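Local coordinates for ABC sugar transporter, periplasmic sugar binding protein (Legionella pneumophila subsp. pneumophila, PDB 3ROT) that probably binds a carbohydrate in the periplasm and delivers it to an ABC-type sugar importer, at residues Val135-Pro140 and Phe163-Val168; Ile143-Arg148 and Cys194-Ala199; Thr189-Cys194 and Gln220-Asp225. One frame throughout, in Å; residues are numbered along the deposited sequence.

In the fold
All three contacts lie in the lobe built on the parallel sheet of strands 162-167, 132-137, 191-194, 220-224 and 241-243, one half of a two-lobed periplasmic binding protein. Interactions 1 and 3 pair strands of that sheet, their centres about 11 Å apart, and are stitched together where Leu136 N meets Phe193 O at 2.9 Å. Interaction 2 sits at the C-terminal ends of these strands, its centre about 8 Å from that of interaction 1 and 11 Å from that of interaction 3, with which it shares Cys194. Arg148 of interaction 2 and Asp225 of interaction 3 both hydrogen-bond glycerol, probably from the crystallisation liquor, which may mark the sugar pocket.

Interaction 1: Val135-Pro140 and Phe163-Val168; sequences VLNPQP and FEELDV
Val135 O accepts from Leu166 N at 2.7 Å, with Glu165 CA 3.3 Å from the same oxygen in a CA-H...O contact. Asn137 is held by backbone and side chain: its ND2 donates to Glu165 OE2 at 2.8 Å, and its N to Leu166 O at 2.8 Å. The side-chain bond is nearly straight (166°) and lies in the amide plane of Asn137, but reaches the carboxylate from above, 42° out of the carboxylate plane. Glu165 gets there with CG anti to the backbone N (chi1 -174°) and an extended chain; its OE1 forms a salt bridge with Lys153 of helix 143-158. The other end of the amide, OD1, accepts from Gln139 N at 2.9 Å, which makes an Asx turn where strand 132-137 ends.

The backbones run parallel, pairing Val135 with Glu165, Leu136 with Leu166 and Asn137 with Asp167. On the face opposite Asn137, Leu136 and Leu166 lie side by side, with CD2 of Leu136 4.2 Å from CD2 of Leu166. Val168 comes across Leu136 from beyond the strand end, and Val175 and Val179 of helix 172-185 pack on Val168 and Leu136.

These strands belong to the beta-alpha-beta unit 132-167, whose crossover helix supplies Lys153. With the carboxylate of Glu165 shared between an amide and an ammonium group, its negative charge is probably stabilised, and the amide of Asn137 is fixed in rotation by a bond at each end.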
# COMPACT_ATOMS: atom_id res chain seq x y z
N VAL A 135 6.42 0.75 -20.46
CA VAL A 135 5.42 -0.10 -19.82
C VAL A 135 5.98 -0.65 -18.52
O VAL A 135 6.98 -1.39 -18.52
CB VAL A 135 5.03 -1.30 -20.71
CG1 VAL A 135 4.03 -2.20 -19.97
CG2 VAL A 135 4.42 -0.79 -22.02
N LEU A 136 5.34 -0.29 -17.41
CA LEU A 136 5.80 -0.71 -16.09
C LEU A 136 5.08 -1.97 -15.59
O LEU A 136 3.88 -1.95 -15.35
CB LEU A 136 5.62 0.43 -15.10
CG LEU A 136 6.10 1.82 -15.57
CD1 LEU A 136 5.97 2.80 -14.42
CD2 LEU A 136 7.55 1.76 -16.04
N ASN A 137 5.84 -3.06 -15.43
CA ASN A 137 5.28 -4.32 -14.97
C ASN A 137 5.69 -4.54 -13.52
O ASN A 137 6.88 -4.66 -13.21
CB ASN A 137 5.79 -5.49 -15.82
CG ASN A 137 4.91 -6.73 -15.70
OD1 ASN A 137 4.36 -7.02 -14.63
ND2 ASN A 137 4.78 -7.47 -16.80
N PRO A 138 4.72 -4.58 -12.60
CA PRO A 138 5.09 -4.80 -11.21
C PRO A 138 5.13 -6.27 -10.83
O PRO A 138 5.57 -6.61 -9.73
CB PRO A 138 4.03 -4.03 -10.45
CG PRO A 138 2.82 -4.26 -11.28
CD PRO A 138 3.33 -4.08 -12.70
N GLN A 139 4.67 -7.13 -11.73
CA GLN A 139 4.66 -8.56 -11.44
C GLN A 139 4.96 -9.49 -12.60
O GLN A 139 4.06 -10.12 -13.15
CB GLN A 139 3.30 -8.98 -10.87
CG GLN A 139 2.96 -8.39 -9.53
CD GLN A 139 1.58 -8.82 -9.07
OE1 GLN A 139 1.32 -10.01 -8.87
NE2 GLN A 139 0.68 -7.86 -8.92
N PRO A 140 6.24 -9.59 -13.00
CA PRO A 140 6.53 -10.51 -14.10
C PRO A 140 6.06 -11.89 -13.61
O PRO A 140 6.18 -12.21 -12.43
CB PRO A 140 8.04 -10.40 -14.24
CG PRO A 140 8.30 -8.98 -13.88
CD PRO A 140 7.43 -8.81 -12.64
N PHE A 163 9.04 1.56 -27.82
CA PHE A 163 8.57 1.19 -26.49
C PHE A 163 9.46 0.15 -25.83
O PHE A 163 10.22 -0.54 -26.50
CB PHE A 163 7.14 0.64 -26.59
CG PHE A 163 7.04 -0.67 -27.32
CD1 PHE A 163 7.35 -1.87 -26.68
CD2 PHE A 163 6.66 -0.71 -28.66
CE1 PHE A 163 7.29 -3.09 -27.36
CE2 PHE A 163 6.59 -1.93 -29.35
CZ PHE A 163 6.91 -3.12 -28.70
N GLU A 164 9.33 0.04 -24.51
CA GLU A 164 10.11 -0.93 -23.75
C GLU A 164 9.32 -1.29 -22.49
O GLU A 164 8.65 -0.43 -21.92
CB GLU A 164 11.47 -0.33 -23.38
CG GLU A 164 12.52 -1.37 -22.94
CD GLU A 164 13.94 -0.81 -22.92
OE1 GLU A 164 14.40 -0.28 -23.97
OE2 GLU A 164 14.61 -0.90 -21.87
N GLU A 165 9.38 -2.55 -22.09
CA GLU A 165 8.70 -2.98 -20.88
C GLU A 165 9.73 -3.07 -19.77
O GLU A 165 10.79 -3.66 -19.93
CB GLU A 165 8.02 -4.35 -21.05
CG GLU A 165 7.18 -4.75 -19.84
CD GLU A 165 6.47 -6.10 -19.99
OE1 GLU A 165 5.91 -6.36 -21.07
OE2 GLU A 165 6.46 -6.89 -19.02
N LEU A 166 9.41 -2.46 -18.64
CA LEU A 166 10.31 -2.44 -17.50
C LEU A 166 9.71 -3.15 -16.29
O LEU A 166 8.58 -2.87 -15.89
CB LEU A 166 10.64 -0.99 -17.15
CG LEU A 166 11.49 -0.68 -15.93
CD1 LEU A 166 12.86 -1.33 -16.07
CD2 LEU A 166 11.61 0.84 -15.78
N ASP A 167 10.48 -4.09 -15.73
CA ASP A 167 10.07 -4.83 -14.54
C ASP A 167 10.41 -3.95 -13.34
O ASP A 167 11.58 -3.86 -12.96
CB ASP A 167 10.82 -6.16 -14.46
CG ASP A 167 10.71 -6.84 -13.10
OD1 ASP A 167 9.97 -6.37 -12.20
OD2 ASP A 167 11.37 -7.88 -12.92
N VAL A 168 9.41 -3.31 -12.76
CA VAL A 168 9.65 -2.43 -11.63
C VAL A 168 9.38 -3.04 -10.26
O VAL A 168 9.72 -2.45 -9.24
CB VAL A 168 8.80 -1.13 -11.75
CG1 VAL A 168 9.22 -0.35 -12.98
CG2 VAL A 168 7.32 -1.48 -11.82

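Interaction 2: Ile143-Arg148 and Cys194-Ala199; sequences IGLEKR and CLTSQA
Leu195, Leu145 and Arg148 carry this contact, in which the first turns of helix 143-158 pack against the connection from strand 191-194 into helix 197-208, at the C-terminal edge of the parallel sheet in this alpha/beta periplasmic binding protein fold. Leu195 has the most surface buried here. Its two methyls divide their contacts: CD1 lies 3.9 Å from Leu145 O, while CD2 lies 4.0 Å from Arg148 CB. Val135 and Asn137 of strand 132-137 also touch this side chain, placing it between helix and sheet.

Leu145 reaches farther along, to Thr196. Its two terminal methyls straddle a single carbon, with CD2 3.6 Å from Thr196 CG2 and CD1 only slightly more distant; the side chains cross at about a right angle. The same CD2 also lies 3.4 Å above the guanidinium plane of Arg148, offset toward its rim, so one leucine branch packs on both an arginine and a threonine.

Thr196 holds the N-cap position of helix 197-208. With OG1 set between backbone N and carbonyl carbon (chi1 78°), the hydroxyl accepts from Gln198 N and donates to Gln198 OE1, and its methyl is turned to Leu145.

Arg148 runs extended from CG to NE past Leu195 and supplies the polar link. NH1 also bonds a glycerol, probably from the crystallisation liquor. Across the contact, NH1 donates to Leu195 O at 2.7 Å, with the oxygen only 7° from the guanidinium plane and the N-H bent to 134°.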
# COMPACT_ATOMS: atom_id res chain seq x y z
N ILE A 143 0.33 -13.91 -15.50
CA ILE A 143 -0.14 -14.11 -16.87
C ILE A 143 -1.18 -13.11 -17.36
O ILE A 143 -1.31 -12.88 -18.57
CB ILE A 143 -0.69 -15.55 -17.05
CG1 ILE A 143 -1.92 -15.78 -16.16
CG2 ILE A 143 0.41 -16.55 -16.71
CD1 ILE A 143 -2.47 -17.20 -16.25
N GLY A 144 -1.90 -12.50 -16.43
CA GLY A 144 -2.89 -11.51 -16.82
C GLY A 144 -2.18 -10.25 -17.27
O GLY A 144 -2.50 -9.66 -18.31
N LEU A 145 -1.18 -9.82 -16.49
CA LEU A 145 -0.45 -8.62 -16.85
C LEU A 145 0.37 -8.82 -18.14
O LEU A 145 0.59 -7.86 -18.87
CB LEU A 145 0.46 -8.19 -15.69
CG LEU A 145 -0.27 -7.98 -14.35
CD1 LEU A 145 0.68 -7.33 -13.36
CD2 LEU A 145 -1.50 -7.10 -14.56
N GLU A 146 0.80 -10.05 -18.42
CA GLU A 146 1.55 -10.30 -19.66
C GLU A 146 0.63 -10.01 -20.85
O GLU A 146 1.05 -9.43 -21.85
CB GLU A 146 2.05 -11.75 -19.73
CG GLU A 146 2.82 -12.20 -18.50
CD GLU A 146 3.43 -13.59 -18.64
OE1 GLU A 146 2.77 -14.49 -19.23
OE2 GLU A 146 4.56 -13.78 -18.15
N LYS A 147 -0.63 -10.43 -20.73
CA LYS A 147 -1.60 -10.20 -21.80
C LYS A 147 -1.83 -8.70 -22.00
O LYS A 147 -1.96 -8.23 -23.14
CB LYS A 147 -2.92 -10.90 -21.50
CG LYS A 147 -2.86 -12.42 -21.57
CD LYS A 147 -2.53 -12.88 -22.97
CE LYS A 147 -2.57 -14.40 -23.10
NZ LYS A 147 -2.27 -14.84 -24.49
N ARG A 148 -1.90 -7.95 -20.90
CA ARG A 148 -2.09 -6.50 -20.98
C ARG A 148 -0.95 -5.84 -21.73
O ARG A 148 -1.16 -5.05 -22.65
CB ARG A 148 -2.17 -5.87 -19.59
CG ARG A 148 -3.49 -6.04 -18.92
CD ARG A 148 -3.47 -5.48 -17.51
NE ARG A 148 -4.57 -6.08 -16.77
CZ ARG A 148 -4.92 -5.76 -15.54
NH1 ARG A 148 -4.27 -4.81 -14.87
NH2 ARG A 148 -5.94 -6.38 -14.98
N CYS A 194 0.99 2.03 -16.84
CA CYS A 194 1.15 1.26 -15.60
C CYS A 194 0.18 0.09 -15.68
O CYS A 194 -1.03 0.29 -15.84
CB CYS A 194 0.80 2.11 -14.38
SG CYS A 194 1.87 3.52 -14.13
N LEU A 195 0.71 -1.13 -15.58
CA LEU A 195 -0.11 -2.33 -15.68
C LEU A 195 -1.07 -2.51 -14.51
O LEU A 195 -2.08 -3.20 -14.64
CB LEU A 195 0.77 -3.57 -15.88
CG LEU A 195 1.58 -3.52 -17.19
CD1 LEU A 195 2.40 -4.79 -17.37
CD2 LEU A 195 0.63 -3.35 -18.37
N THR A 196 -0.76 -1.91 -13.36
CA THR A 196 -1.66 -1.96 -12.19
C THR A 196 -1.38 -0.72 -11.34
O THR A 196 -0.41 0.00 -11.60
CB THR A 196 -1.45 -3.19 -11.29
OG1 THR A 196 -0.30 -2.99 -10.46
CG2 THR A 196 -1.26 -4.46 -12.11
N SER A 197 -2.21 -0.48 -10.34
CA SER A 197 -2.02 0.68 -9.48
C SER A 197 -0.74 0.56 -8.64
O SER A 197 -0.23 1.56 -8.12
CB SER A 197 -3.24 0.87 -8.57
OG SER A 197 -3.45 -0.26 -7.75
N GLN A 198 -0.21 -0.65 -8.50
CA GLN A 198 1.03 -0.84 -7.73
C GLN A 198 2.21 -0.11 -8.38
O GLN A 198 3.16 0.28 -7.70
CB GLN A 198 1.38 -2.31 -7.60
CG GLN A 198 0.33 -3.15 -6.90
CD GLN A 198 0.53 -4.62 -7.18
OE1 GLN A 198 0.54 -5.05 -8.35
NE2 GLN A 198 0.71 -5.40 -6.13
N ALA A 199 2.16 0.03 -9.70
CA ALA A 199 3.21 0.74 -10.41
C ALA A 199 2.89 2.23 -10.35
O ALA A 199 3.77 3.07 -10.17
CB ALA A 199 3.28 0.28 -11.88

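Interaction 3: Thr189-Cys194 and Gln220-Asp225; sequences TNIIFC and QVYSFD
Phe193 and Tyr222 form the close-packed aromatic part of this contact between parallel neighbours, strands 191-194 and 220-224, whose axes over these segments approach to 4.6 Å at 14°. Phe193 CD1 lies 3.8 Å from Tyr222 CB, and Tyr222 CD2 sits over one face of the phenylalanine ring. The two rings are inclined by 32° with centroids 5.6 Å apart, an oblique pairing. Ile191 adds to the same face: with CG2 anti to the backbone N, that methyl comes 3.9 Å from Tyr222 CD2. Helix 112-126 covers these aromatics through Ala123 and Leu126, while the hydroxyl of Tyr222 bonds Thr127 and Asn240.

The other face carries Ile192 and Val221 and is less intimately joined, Ile192 CB standing 4.3 Å from Val221 CG2. Leu200 and Leu203 of helix 197-208 pack over it.

Asn190 and Gln220, at the start of the pairing, are partly exposed, the least buried part of the contact. The chain of Gln220 bends at chi2 and carries the amide away from Asn190 toward Asn240. Here Gln220 N stands above the carbonyl plane of Asn190, whereas farther in Tyr222 N meets Ile192 O nearly in line with the C=O bond (171°).

At the other end, Cys194 O faces the edge of the Phe224 ring, 3.4 Å from CD2 and in the ring plane. Carbonyl and ring therefore meet through the electropositive C-H rim. The backbone bonds of Ile192, Tyr222 and Cys194 thus tie the two strands together, shielded by apolar faces beneath helix 112-126 on one side of the sheet and helix 197-208 on the other.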
# COMPACT_ATOMS: atom_id res chain seq x y z
N THR A 189 11.04 9.91 -23.63
CA THR A 189 9.91 9.07 -23.24
C THR A 189 8.81 10.00 -22.75
O THR A 189 9.01 10.74 -21.79
CB THR A 189 10.30 8.12 -22.08
OG1 THR A 189 11.44 7.33 -22.45
CG2 THR A 189 9.13 7.20 -21.73
N ASN A 190 7.65 9.99 -23.42
CA ASN A 190 6.55 10.87 -23.03
C ASN A 190 5.24 10.16 -22.71
O ASN A 190 4.21 10.80 -22.48
CB ASN A 190 6.33 11.95 -24.09
CG ASN A 190 6.10 11.38 -25.49
OD1 ASN A 190 6.16 10.17 -25.71
ND2 ASN A 190 5.84 12.27 -26.44
N ILE A 191 5.28 8.83 -22.71
CA ILE A 191 4.10 8.06 -22.37
C ILE A 191 4.45 6.92 -21.43
O ILE A 191 5.41 6.18 -21.66
CB ILE A 191 3.42 7.45 -23.61
CG1 ILE A 191 2.84 8.55 -24.50
CG2 ILE A 191 2.30 6.52 -23.17
CD1 ILE A 191 1.94 8.01 -25.61
N ILE A 192 3.67 6.80 -20.36
CA ILE A 192 3.88 5.72 -19.41
C ILE A 192 2.59 4.94 -19.21
O ILE A 192 1.52 5.51 -18.99
CB ILE A 192 4.38 6.23 -18.05
CG1 ILE A 192 5.74 6.92 -18.21
CG2 ILE A 192 4.51 5.06 -17.07
CD1 ILE A 192 6.34 7.45 -16.91
N PHE A 193 2.72 3.62 -19.30
CA PHE A 193 1.60 2.71 -19.11
C PHE A 193 1.87 1.91 -17.83
O PHE A 193 2.87 1.20 -17.76
CB PHE A 193 1.50 1.70 -20.26
CG PHE A 193 1.00 2.27 -21.55
CD1 PHE A 193 -0.37 2.30 -21.83
CD2 PHE A 193 1.89 2.75 -22.50
CE1 PHE A 193 -0.84 2.78 -23.05
CE2 PHE A 193 1.42 3.24 -23.72
CZ PHE A 193 0.06 3.25 -23.99
N CYS A 194 0.99 2.03 -16.84
CA CYS A 194 1.15 1.26 -15.60
C CYS A 194 0.18 0.09 -15.68
O CYS A 194 -1.03 0.29 -15.84
CB CYS A 194 0.80 2.11 -14.38
SG CYS A 194 1.87 3.52 -14.13
N GLN A 220 2.87 11.52 -20.15
CA GLN A 220 1.44 11.26 -20.18
C GLN A 220 1.31 9.86 -19.62
O GLN A 220 1.98 8.95 -20.09
CB GLN A 220 0.92 11.34 -21.61
CG GLN A 220 1.16 12.71 -22.20
CD GLN A 220 0.59 13.79 -21.31
OE1 GLN A 220 -0.62 13.97 -21.23
NE2 GLN A 220 1.47 14.51 -20.61
N VAL A 221 0.43 9.71 -18.63
CA VAL A 221 0.27 8.44 -17.95
C VAL A 221 -1.06 7.70 -18.12
O VAL A 221 -2.14 8.29 -18.07
CB VAL A 221 0.54 8.64 -16.44
CG1 VAL A 221 0.47 7.30 -15.70
CG2 VAL A 221 1.91 9.30 -16.24
N TYR A 222 -0.95 6.39 -18.32
CA TYR A 222 -2.11 5.53 -18.51
C TYR A 222 -2.03 4.37 -17.53
O TYR A 222 -0.94 3.88 -17.22
CB TYR A 222 -2.12 5.04 -19.96
CG TYR A 222 -2.29 6.19 -20.92
CD1 TYR A 222 -3.56 6.63 -21.29
CD2 TYR A 222 -1.19 6.93 -21.37
CE1 TYR A 222 -3.74 7.76 -22.07
CE2 TYR A 222 -1.35 8.07 -22.16
CZ TYR A 222 -2.64 8.48 -22.50
OH TYR A 222 -2.84 9.59 -23.26
N SER A 223 -3.18 3.91 -17.05
CA SER A 223 -3.15 2.83 -16.08
C SER A 223 -4.39 1.94 -16.07
O SER A 223 -5.30 2.08 -16.90
CB SER A 223 -2.91 3.42 -14.68
OG SER A 223 -2.55 2.41 -13.75
N PHE A 224 -4.41 1.02 -15.11
CA PHE A 224 -5.52 0.10 -14.90
C PHE A 224 -6.00 0.24 -13.47
O PHE A 224 -5.20 0.37 -12.55
CB PHE A 224 -5.06 -1.35 -15.12
CG PHE A 224 -4.86 -1.72 -16.56
CD1 PHE A 224 -5.80 -2.51 -17.22
CD2 PHE A 224 -3.74 -1.29 -17.26
CE1 PHE A 224 -5.63 -2.87 -18.55
CE2 PHE A 224 -3.57 -1.64 -18.60
CZ PHE A 224 -4.52 -2.43 -19.24
N ASP A 225 -7.32 0.21 -13.30
CA ASP A 225 -7.97 0.26 -11.99
C ASP A 225 -8.07 1.65 -11.39
O ASP A 225 -7.06 2.28 -11.08
CB ASP A 225 -7.25 -0.67 -11.01
CG ASP A 225 -6.99 -2.04 -11.60
OD1 ASP A 225 -7.87 -2.55 -12.33
OD2 ASP A 225 -5.92 -2.61 -11.32